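Local atomic coordinates of UDP-N-acetylglucosamine 4,6-dehydratase (Vibrio fischeri, PDB entry 3PVZ), a protein that binds NAD in a Rossmann-type fold and is probably a lyase that dehydrates UDP-N-acetylglucosamine. Residues 35-48 and 106-120. Residues are numbered along the deposited sequence; the frame is centred on the assembly and turned at random.
Sequences QSRFLVLGGAGSIG and FIKADGQYDYVLNLS. With NA (sodium ion), chain H; NA (sodium ion), chain I; NA (sodium ion), chain J; NAD (nicotinamide-adenine-dinucleotide), chain E.
R37 and D114 lock together where two neighbouring parallel strands, 37-41 and 115-118, begin. The guanidinium comes side-on: R37 NE meets D114 OD2 and R37 NH1 meets D114 OD1, both at 2.9 Å, with both oxygens lying close to its plane; the carboxylate is turned 51° against it and is met from above its own plane. A bend at chi3 turns the NE-NH1 edge toward the carboxylate. The anti lone pair of D114 OD2 also takes the backbone N-H of R37 at 2.8 Å, and R37 O accepts in return from the amides of D114 and Y115, tying the start of 37-41 to residues 114-115. Beyond, the ladder continues from L39 N to Y115 O as far as L119 N to L41 O.

On one face of the sheet L39 sets its CB squarely over the Y113 ring, 3.5 Å from the centroid in a CH-pi contact. Having CG anti to the backbone N (chi1 175°) carries CD2 of L39 over the same face, above CE2 of Y113, where it also touches V116 CG1, while the phenol OH bonds to H64. On the other face F38 and Y115 point the same way, their planes only 16° apart but slid so that overlap is slight; CE1 of F38 meets CD2 of Y115 at 3.6 Å, and helix 46-56 packs against F38.

At the far end I47 CG2 rests on L119 CD1, and the amides of S46 and I47 bind the NAD pyrophosphate at the glycine-rich turn expected of a Rossmann fold. N118 OD1 accepts from S120 N, an Asx turn, and from S120 OG, beside the adenosine ribose. The chemistry thus divides by position: charge pairing at the strand starts, apolar packing between, and backbone N-H groups for the cofactor's phosphates at the C-terminal end.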
ATOM      1  N   GLN A  35     -21.053 -16.430  16.090  1.00 27.09           N
ATOM      2  CA  GLN A  35     -22.009 -15.453  16.634  1.00 27.07           C
ATOM      3  C   GLN A  35     -21.450 -14.051  16.786  1.00 26.44           C
ATOM      4  O   GLN A  35     -22.004 -13.213  17.587  1.00 27.10           O
ATOM      5  CB  GLN A  35     -22.593 -15.890  18.021  1.00 27.51           C
ATOM      6  CG  GLN A  35     -21.800 -16.781  18.842  1.00 31.63           C
ATOM      7  CD  GLN A  35     -22.489 -17.157  20.183  1.00 36.83           C
ATOM      8  OE1 GLN A  35     -23.264 -16.367  20.748  1.00 35.56           O
ATOM      9  NE2 GLN A  35     -22.214 -18.350  20.662  1.00 32.29           N
ATOM     10  N   SER A  36     -20.362 -13.751  16.104  1.00 25.25           N
ATOM     11  CA  SER A  36     -19.770 -12.427  16.285  1.00 25.67           C
ATOM     12  C   SER A  36     -19.498 -11.740  14.974  1.00 24.57           C
ATOM     13  O   SER A  36     -19.451 -12.362  13.854  1.00 24.24           O
ATOM     14  CB  SER A  36     -18.495 -12.496  17.148  1.00 25.93           C
ATOM     15  OG  SER A  36     -18.743 -13.274  18.290  1.00 27.27           O
ATOM     16  N   ARG A  37     -19.449 -10.426  15.102  1.00 22.76           N
ATOM     17  CA  ARG A  37     -19.163  -9.497  14.044  1.00 22.43           C
ATOM     18  C   ARG A  37     -17.743  -8.965  14.124  1.00 23.33           C
ATOM     19  O   ARG A  37     -17.311  -8.491  15.181  1.00 22.96           O
ATOM     20  CB  ARG A  37     -20.128  -8.349  14.205  1.00 22.48           C
ATOM     21  CG  ARG A  37     -21.627  -8.782  14.127  1.00 22.69           C
ATOM     22  CD  ARG A  37     -22.547  -7.694  14.578  1.00 22.63           C
ATOM     23  NE  ARG A  37     -22.359  -7.415  16.001  1.00 25.06           N
ATOM     24  CZ  ARG A  37     -22.980  -6.460  16.674  1.00 26.42           C
ATOM     25  NH1 ARG A  37     -22.772  -6.349  17.975  1.00 26.93           N
ATOM     26  NH2 ARG A  37     -23.816  -5.634  16.074  1.00 29.98           N
ATOM     27  N   PHE A  38     -17.041  -8.950  13.000  1.00 22.98           N
ATOM     28  CA  PHE A  38     -15.647  -8.560  12.948  1.00 23.31           C
ATOM     29  C   PHE A  38     -15.384  -7.473  11.931  1.00 24.03           C
ATOM     30  O   PHE A  38     -15.831  -7.546  10.769  1.00 25.62           O
ATOM     31  CB  PHE A  38     -14.702  -9.733  12.629  1.00 25.19           C
ATOM     32  CG  PHE A  38     -14.808 -10.897  13.554  1.00 23.50           C
ATOM     33  CD1 PHE A  38     -13.850 -11.102  14.526  1.00 27.89           C
ATOM     34  CD2 PHE A  38     -15.867 -11.762  13.481  1.00 23.79           C
ATOM     35  CE1 PHE A  38     -13.933 -12.168  15.386  1.00 29.91           C
ATOM     36  CE2 PHE A  38     -15.985 -12.811  14.367  1.00 26.03           C
ATOM     37  CZ  PHE A  38     -15.015 -13.028  15.308  1.00 27.06           C
ATOM     38  N   LEU A  39     -14.521  -6.539  12.336  1.00 23.12           N
ATOM     39  CA  LEU A  39     -13.960  -5.531  11.482  1.00 22.34           C
ATOM     40  C   LEU A  39     -12.425  -5.723  11.476  1.00 23.33           C
ATOM     41  O   LEU A  39     -11.837  -5.701  12.509  1.00 24.04           O
ATOM     42  CB  LEU A  39     -14.320  -4.151  12.055  1.00 22.88           C
ATOM     43  CG  LEU A  39     -13.710  -2.937  11.344  1.00 22.73           C
ATOM     44  CD1 LEU A  39     -13.976  -2.970   9.744  1.00 24.05           C
ATOM     45  CD2 LEU A  39     -14.131  -1.642  11.989  1.00 26.01           C
ATOM     46  N   VAL A  40     -11.788  -5.877  10.302  1.00 22.85           N
ATOM     47  CA  VAL A  40     -10.354  -5.995  10.207  1.00 22.36           C
ATOM     48  C   VAL A  40      -9.830  -4.858   9.391  1.00 23.91           C
ATOM     49  O   VAL A  40     -10.040  -4.781   8.164  1.00 24.83           O
ATOM     50  CB  VAL A  40      -9.934  -7.354   9.543  1.00 23.00           C
ATOM     51  CG1 VAL A  40      -8.415  -7.528   9.553  1.00 21.38           C
ATOM     52  CG2 VAL A  40     -10.619  -8.498  10.296  1.00 21.50           C
ATOM     53  N   LEU A  41      -9.080  -4.006  10.064  1.00 24.13           N
ATOM     54  CA  LEU A  41      -8.419  -2.891   9.466  1.00 25.51           C
ATOM     55  C   LEU A  41      -7.007  -3.279   9.057  1.00 25.19           C
ATOM     56  O   LEU A  41      -6.298  -3.921   9.753  1.00 25.71           O
ATOM     57  CB  LEU A  41      -8.354  -1.765  10.500  1.00 24.34           C
ATOM     58  CG  LEU A  41      -9.719  -1.432  11.066  1.00 25.73           C
ATOM     59  CD1 LEU A  41      -9.601  -0.222  11.976  1.00 25.65           C
ATOM     60  CD2 LEU A  41     -10.738  -1.196   9.942  1.00 20.98           C
ATOM     61  N   GLY A  42      -6.577  -2.786   7.926  1.00 27.16           N
ATOM     62  CA  GLY A  42      -5.348  -3.250   7.314  1.00 27.15           C
ATOM     63  C   GLY A  42      -5.449  -4.705   6.948  1.00 26.72           C
ATOM     64  O   GLY A  42      -4.432  -5.453   6.912  1.00 28.08           O
ATOM     65  N   GLY A  43      -6.664  -5.110   6.623  1.00 25.92           N
ATOM     66  CA  GLY A  43      -6.925  -6.518   6.394  1.00 25.33           C
ATOM     67  C   GLY A  43      -6.424  -7.031   5.068  1.00 25.66           C
ATOM     68  O   GLY A  43      -6.531  -8.193   4.869  1.00 25.48           O
ATOM     69  N   ALA A  44      -5.976  -6.183   4.147  1.00 26.28           N
ATOM     70  CA  ALA A  44      -5.305  -6.662   2.913  1.00 28.45           C
ATOM     71  C   ALA A  44      -3.791  -6.841   3.090  1.00 28.73           C
ATOM     72  O   ALA A  44      -3.100  -7.222   2.165  1.00 30.71           O
ATOM     73  CB  ALA A  44      -5.572  -5.741   1.725  1.00 28.15           C
ATOM     74  N   GLY A  45      -3.284  -6.560   4.272  1.00 29.48           N
ATOM     75  CA  GLY A  45      -1.852  -6.602   4.516  1.00 30.23           C
ATOM     76  C   GLY A  45      -1.466  -8.026   4.853  1.00 31.23           C
ATOM     77  O   GLY A  45      -2.323  -8.922   4.900  1.00 30.33           O
ATOM     78  N   SER A  46      -0.185  -8.248   5.141  1.00 31.92           N
ATOM     79  CA  SER A  46       0.292  -9.614   5.344  1.00 32.32           C
ATOM     80  C   SER A  46      -0.298 -10.259   6.580  1.00 30.69           C
ATOM     81  O   SER A  46      -0.897 -11.330   6.452  1.00 31.01           O
ATOM     82  CB  SER A  46       1.820  -9.680   5.355  1.00 34.24           C
ATOM     83  OG  SER A  46       2.290  -9.513   4.019  1.00 38.23           O
ATOM     84  N   ILE A  47      -0.185  -9.656   7.758  1.00 28.33           N
ATOM     85  CA  ILE A  47      -0.871 -10.250   8.904  1.00 27.59           C
ATOM     86  C   ILE A  47      -2.427 -10.084   8.802  1.00 29.01           C
ATOM     87  O   ILE A  47      -3.206 -11.028   9.112  1.00 30.68           O
ATOM     88  CB  ILE A  47      -0.347  -9.716  10.212  1.00 27.66           C
ATOM     89  CG1 ILE A  47       1.182  -9.986  10.311  1.00 28.78           C
ATOM     90  CG2 ILE A  47      -1.096 -10.434  11.333  1.00 25.23           C
ATOM     91  CD1 ILE A  47       2.022  -9.163  11.351  1.00 26.29           C
ATOM     92  N   GLY A  48      -2.872  -8.950   8.254  1.00 27.89           N
ATOM     93  CA  GLY A  48      -4.298  -8.693   8.053  1.00 27.92           C
ATOM     94  C   GLY A  48      -4.998  -9.805   7.313  1.00 27.41           C
ATOM     95  O   GLY A  48      -6.018 -10.289   7.715  1.00 27.36           O
ATOM     96  N   PHE A 106     -18.422   5.658   6.724  1.00 25.31           N
ATOM     97  CA  PHE A 106     -18.642   4.196   6.794  1.00 26.36           C
ATOM     98  C   PHE A 106     -18.939   3.785   8.227  1.00 26.37           C
ATOM     99  O   PHE A 106     -19.846   3.031   8.457  1.00 29.38           O
ATOM    100  CB  PHE A 106     -17.422   3.492   6.184  1.00 25.52           C
ATOM    101  CG  PHE A 106     -17.218   2.061   6.576  1.00 26.73           C
ATOM    102  CD1 PHE A 106     -17.834   1.059   5.897  1.00 27.99           C
ATOM    103  CD2 PHE A 106     -16.267   1.703   7.500  1.00 28.15           C
ATOM    104  CE1 PHE A 106     -17.571  -0.286   6.197  1.00 28.95           C
ATOM    105  CE2 PHE A 106     -16.008   0.336   7.791  1.00 27.18           C
ATOM    106  CZ  PHE A 106     -16.684  -0.622   7.165  1.00 26.83           C
ATOM    107  N   ILE A 107     -18.217   4.324   9.192  1.00 26.52           N
ATOM    108  CA  ILE A 107     -18.463   4.024  10.605  1.00 25.59           C
ATOM    109  C   ILE A 107     -19.747   4.659  11.086  1.00 25.90           C
ATOM    110  O   ILE A 107     -20.489   4.043  11.764  1.00 26.56           O
ATOM    111  CB  ILE A 107     -17.317   4.497  11.484  1.00 26.17           C
ATOM    112  CG1 ILE A 107     -16.077   3.681  11.111  1.00 24.31           C
ATOM    113  CG2 ILE A 107     -17.678   4.404  13.037  1.00 19.81           C
ATOM    114  CD1 ILE A 107     -16.113   2.219  11.489  1.00 23.43           C
ATOM    115  N   LYS A 108     -20.034   5.868  10.692  1.00 27.79           N
ATOM    116  CA  LYS A 108     -21.294   6.517  11.112  1.00 28.96           C
ATOM    117  C   LYS A 108     -22.543   5.748  10.595  1.00 27.16           C
ATOM    118  O   LYS A 108     -23.549   5.608  11.290  1.00 25.74           O
ATOM    119  CB  LYS A 108     -21.301   7.941  10.582  1.00 29.95           C
ATOM    120  CG  LYS A 108     -22.406   8.785  11.098  1.00 33.68           C
ATOM    121  CD  LYS A 108     -22.414  10.171  10.481  1.00 35.16           C
ATOM    122  CE  LYS A 108     -23.687  10.901  10.935  1.00 38.85           C
ATOM    123  NZ  LYS A 108     -24.784  10.742  10.007  1.00 36.62           N
ATOM    124  N   ALA A 109     -22.462   5.231   9.359  1.00 25.74           N
ATOM    125  CA  ALA A 109     -23.577   4.509   8.807  1.00 24.74           C
ATOM    126  C   ALA A 109     -23.735   3.149   9.500  1.00 23.95           C
ATOM    127  O   ALA A 109     -24.837   2.631   9.621  1.00 24.90           O
ATOM    128  CB  ALA A 109     -23.424   4.350   7.246  1.00 24.27           C
ATOM    129  N   ASP A 110     -22.647   2.551   9.943  1.00 24.49           N
ATOM    130  CA  ASP A 110     -22.681   1.197  10.482  1.00 24.46           C
ATOM    131  C   ASP A 110     -21.929   1.127  11.741  1.00 25.54           C
ATOM    132  O   ASP A 110     -22.512   1.516  12.824  1.00 28.08           O
ATOM    133  CB  ASP A 110     -22.129   0.189   9.435  1.00 24.18           C
ATOM    134  CG  ASP A 110     -22.191  -1.237   9.925  1.00 27.14           C
ATOM    135  OD1 ASP A 110     -22.661  -1.384  11.095  1.00 25.96           O
ATOM    136  OD2 ASP A 110     -21.714  -2.176   9.172  1.00 24.88           O
ATOM    137  N   GLY A 111     -20.651   0.723  11.681  1.00 24.58           N
ATOM    138  CA  GLY A 111     -19.807   0.610  12.884  1.00 25.63           C
ATOM    139  C   GLY A 111     -20.145  -0.439  13.944  1.00 25.05           C
ATOM    140  O   GLY A 111     -19.542  -0.518  14.976  1.00 24.93           O
ATOM    141  N   GLN A 112     -21.108  -1.275  13.676  1.00 26.23           N
ATOM    142  CA  GLN A 112     -21.598  -2.262  14.631  1.00 25.94           C
ATOM    143  C   GLN A 112     -20.808  -3.543  14.511  1.00 26.69           C
ATOM    144  O   GLN A 112     -21.079  -4.344  13.576  1.00 25.79           O
ATOM    145  CB  GLN A 112     -23.067  -2.529  14.258  1.00 27.25           C
ATOM    146  CG  GLN A 112     -23.985  -1.412  14.657  1.00 26.58           C
ATOM    147  CD  GLN A 112     -24.183  -1.388  16.155  1.00 28.36           C
ATOM    148  OE1 GLN A 112     -24.721  -2.336  16.753  1.00 30.51           O
ATOM    149  NE2 GLN A 112     -23.733  -0.356  16.764  1.00 22.09           N
ATOM    150  N   TYR A 113     -19.826  -3.710  15.410  1.00 25.56           N
ATOM    151  CA  TYR A 113     -18.899  -4.852  15.412  1.00 26.21           C
ATOM    152  C   TYR A 113     -18.697  -5.315  16.842  1.00 25.86           C
ATOM    153  O   TYR A 113     -18.872  -4.547  17.749  1.00 25.55           O
ATOM    154  CB  TYR A 113     -17.545  -4.517  14.811  1.00 24.62           C
ATOM    155  CG  TYR A 113     -17.661  -4.024  13.407  1.00 23.97           C
ATOM    156  CD1 TYR A 113     -17.791  -4.895  12.347  1.00 21.14           C
ATOM    157  CD2 TYR A 113     -17.594  -2.689  13.119  1.00 23.81           C
ATOM    158  CE1 TYR A 113     -17.914  -4.421  11.055  1.00 23.93           C
ATOM    159  CE2 TYR A 113     -17.704  -2.218  11.818  1.00 22.48           C
ATOM    160  CZ  TYR A 113     -17.857  -3.082  10.796  1.00 23.66           C
ATOM    161  OH  TYR A 113     -17.973  -2.570   9.496  1.00 24.08           O
ATOM    162  N   ASP A 114     -18.370  -6.589  17.038  1.00 25.73           N
ATOM    163  CA  ASP A 114     -18.058  -7.090  18.377  1.00 26.36           C
ATOM    164  C   ASP A 114     -16.546  -7.004  18.588  1.00 26.37           C
ATOM    165  O   ASP A 114     -16.087  -6.594  19.673  1.00 24.98           O
ATOM    166  CB  ASP A 114     -18.565  -8.505  18.545  1.00 26.34           C
ATOM    167  CG  ASP A 114     -20.060  -8.597  18.375  1.00 29.85           C
ATOM    168  OD1 ASP A 114     -20.743  -7.970  19.220  1.00 22.06           O
ATOM    169  OD2 ASP A 114     -20.548  -9.272  17.397  1.00 19.57           O
ATOM    170  N   TYR A 115     -15.797  -7.283  17.513  1.00 24.04           N
ATOM    171  CA  TYR A 115     -14.362  -7.364  17.579  1.00 24.82           C
ATOM    172  C   TYR A 115     -13.783  -6.541  16.440  1.00 25.72           C
ATOM    173  O   TYR A 115     -14.155  -6.707  15.262  1.00 24.50           O
ATOM    174  CB  TYR A 115     -13.875  -8.800  17.449  1.00 25.16           C
ATOM    175  CG  TYR A 115     -14.285  -9.784  18.550  1.00 25.37           C
ATOM    176  CD1 TYR A 115     -13.559  -9.875  19.710  1.00 24.90           C
ATOM    177  CD2 TYR A 115     -15.352 -10.682  18.361  1.00 22.11           C
ATOM    178  CE1 TYR A 115     -13.915 -10.764  20.717  1.00 29.17           C
ATOM    179  CE2 TYR A 115     -15.703 -11.546  19.313  1.00 24.73           C
ATOM    180  CZ  TYR A 115     -14.985 -11.592  20.510  1.00 30.82           C
ATOM    181  OH  TYR A 115     -15.338 -12.445  21.507  1.00 32.84           O
ATOM    182  N   VAL A 116     -12.886  -5.630  16.803  1.00 27.30           N
ATOM    183  CA  VAL A 116     -12.231  -4.757  15.831  1.00 27.87           C
ATOM    184  C   VAL A 116     -10.729  -5.057  15.895  1.00 28.83           C
ATOM    185  O   VAL A 116     -10.159  -5.007  16.956  1.00 28.69           O
ATOM    186  CB  VAL A 116     -12.539  -3.280  16.106  1.00 28.82           C
ATOM    187  CG1 VAL A 116     -11.786  -2.394  15.084  1.00 28.02           C
ATOM    188  CG2 VAL A 116     -14.084  -3.050  16.060  1.00 24.88           C
ATOM    189  N   LEU A 117     -10.135  -5.443  14.757  1.00 28.32           N
ATOM    190  CA  LEU A 117      -8.731  -5.832  14.678  1.00 28.72           C
ATOM    191  C   LEU A 117      -8.005  -4.835  13.766  1.00 28.56           C
ATOM    192  O   LEU A 117      -8.456  -4.562  12.660  1.00 27.96           O
ATOM    193  CB  LEU A 117      -8.593  -7.255  14.108  1.00 28.81           C
ATOM    194  CG  LEU A 117      -9.140  -8.419  14.941  1.00 28.89           C
ATOM    195  CD1 LEU A 117     -10.663  -8.565  14.726  1.00 24.46           C
ATOM    196  CD2 LEU A 117      -8.448  -9.747  14.613  1.00 28.30           C
ATOM    197  N   ASN A 118      -6.935  -4.230  14.259  1.00 29.35           N
ATOM    198  CA  ASN A 118      -6.180  -3.248  13.490  1.00 29.31           C
ATOM    199  C   ASN A 118      -4.797  -3.770  13.185  1.00 30.15           C
ATOM    200  O   ASN A 118      -3.932  -3.788  14.051  1.00 29.53           O
ATOM    201  CB  ASN A 118      -6.101  -1.937  14.263  1.00 31.35           C
ATOM    202  CG  ASN A 118      -5.466  -0.775  13.459  1.00 30.83           C
ATOM    203  OD1 ASN A 118      -5.054  -0.925  12.332  1.00 33.96           O
ATOM    204  ND2 ASN A 118      -5.478   0.400  14.048  1.00 35.91           N
ATOM    205  N   LEU A 119      -4.605  -4.202  11.939  1.00 29.74           N
ATOM    206  CA  LEU A 119      -3.327  -4.661  11.465  1.00 29.97           C
ATOM    207  C   LEU A 119      -2.838  -3.658  10.431  1.00 31.01           C
ATOM    208  O   LEU A 119      -2.032  -3.996   9.591  1.00 30.90           O
ATOM    209  CB  LEU A 119      -3.438  -6.059  10.796  1.00 30.26           C
ATOM    210  CG  LEU A 119      -3.619  -7.254  11.746  1.00 29.72           C
ATOM    211  CD1 LEU A 119      -2.539  -7.261  12.844  1.00 30.54           C
ATOM    212  CD2 LEU A 119      -5.041  -7.290  12.320  1.00 25.02           C
ATOM    213  N   SER A 120      -3.278  -2.401  10.529  1.00 31.27           N
ATOM    214  CA  SER A 120      -2.816  -1.380   9.591  1.00 31.29           C
ATOM    215  C   SER A 120      -1.637  -0.659  10.238  1.00 31.88           C
ATOM    216  O   SER A 120      -1.589  -0.542  11.453  1.00 33.22           O
ATOM    217  CB  SER A 120      -3.946  -0.421   9.240  1.00 30.48           C
ATOM    218  OG  SER A 120      -4.148   0.525  10.292  1.00 29.24           O
TER
HETATM  219 NA    NA H 606     -25.463  -2.825  18.822  1.00 42.32          NA
HETATM  220 NA    NA I 607     -23.596 -12.047  19.118  1.00 40.96          NA
HETATM  221 NA    NA J 608     -26.785   2.748  11.163  1.00 43.41          NA
HETATM  222  PA  NAD E 501       1.784  -4.783   5.887  1.00 31.58           P
HETATM  223  O1A NAD E 501       2.543  -3.682   5.221  1.00 31.45           O
HETATM  224  O2A NAD E 501       1.750  -5.994   5.004  1.00 31.09           O
HETATM  225  O5B NAD E 501       0.227  -4.468   5.943  1.00 31.45           O
HETATM  226  C5B NAD E 501      -0.140  -3.209   6.548  1.00 29.34           C
HETATM  227  C4B NAD E 501      -1.513  -2.924   5.930  1.00 29.28           C
HETATM  228  O4B NAD E 501      -2.084  -1.727   6.418  1.00 26.84           O
HETATM  229  C3B NAD E 501      -1.384  -2.782   4.380  1.00 27.95           C
HETATM  230  O3B NAD E 501      -2.284  -3.641   3.709  1.00 31.61           O
HETATM  231  C2B NAD E 501      -1.712  -1.288   4.151  1.00 27.90           C
HETATM  232  O2B NAD E 501      -2.221  -0.987   2.858  1.00 27.07           O
HETATM  233  C1B NAD E 501      -2.700  -1.096   5.325  1.00 25.44           C
HETATM  234  N9A NAD E 501      -2.848   0.314   5.654  1.00 27.82           N
HETATM  235  C8A NAD E 501      -1.874   1.184   5.953  1.00 25.60           C
HETATM  236  N7A NAD E 501      -2.349   2.372   6.138  1.00 27.29           N
HETATM  237  C5A NAD E 501      -3.711   2.272   6.044  1.00 28.62           C
HETATM  238  C6A NAD E 501      -4.763   3.179   6.133  1.00 27.31           C
HETATM  239  N6A NAD E 501      -4.452   4.473   6.471  1.00 28.79           N
HETATM  240  N1A NAD E 501      -6.014   2.772   5.945  1.00 25.09           N
HETATM  241  C2A NAD E 501      -6.278   1.507   5.635  1.00 25.50           C
HETATM  242  N3A NAD E 501      -5.313   0.629   5.515  1.00 24.89           N
HETATM  243  C4A NAD E 501      -4.046   0.968   5.713  1.00 25.64           C
HETATM  244  O3  NAD E 501       2.411  -5.040   7.347  1.00 29.94           O
HETATM  245  PN  NAD E 501       2.235  -6.503   8.041  1.00 30.80           P
HETATM  246  O1N NAD E 501       3.470  -7.349   7.782  1.00 31.11           O
HETATM  247  O2N NAD E 501       0.993  -7.264   7.818  1.00 29.17           O
HETATM  248  O5D NAD E 501       2.462  -6.058   9.615  1.00 27.75           O
HETATM  249  C5D NAD E 501       1.283  -5.499  10.173  1.00 26.13           C
HETATM  250  C4D NAD E 501       1.571  -5.063  11.615  1.00 26.63           C
HETATM  251  O4D NAD E 501       2.350  -6.089  12.305  1.00 28.13           O
HETATM  252  C3D NAD E 501       2.456  -3.797  11.615  1.00 28.91           C
HETATM  253  O3D NAD E 501       2.260  -2.973  12.786  1.00 35.22           O
HETATM  254  C2D NAD E 501       3.882  -4.379  11.744  1.00 29.77           C
HETATM  255  O2D NAD E 501       4.812  -3.441  12.304  1.00 34.13           O
HETATM  256  C1D NAD E 501       3.639  -5.544  12.703  1.00 28.47           C
HETATM  257  N1N NAD E 501       4.710  -6.551  12.648  1.00 34.87           N
HETATM  258  C2N NAD E 501       4.933  -7.182  11.488  1.00 36.15           C
HETATM  259  C3N NAD E 501       5.913  -8.146  11.383  1.00 37.63           C
HETATM  260  C7N NAD E 501       6.191  -8.830  10.109  1.00 38.80           C
HETATM  261  O7N NAD E 501       7.138  -9.614  10.105  1.00 39.45           O
HETATM  262  N7N NAD E 501       5.489  -8.603   8.989  1.00 36.28           N
HETATM  263  C4N NAD E 501       6.691  -8.470  12.522  1.00 36.74           C
HETATM  264  C5N NAD E 501       6.418  -7.806  13.707  1.00 36.03           C
HETATM  265  C6N NAD E 501       5.419  -6.832  13.744  1.00 36.84           C
HETATM  266  O   HOH W   1     -23.516 -13.580  20.726  1.00 39.02           O
HETATM  267  O   HOH W   2     -23.358  -3.690  19.459  1.00 24.40           O
HETATM  268  O   HOH W   3      -1.680  -6.361   7.861  1.00 19.16           O
HETATM  269  O   HOH W   4     -24.754   3.133  12.379  1.00 20.45           O
HETATM  270  O   HOH W   5     -24.408  -0.949  19.465  1.00 25.52           O
HETATM  271  O   HOH W   6     -23.043 -10.137  17.996  1.00 24.86           O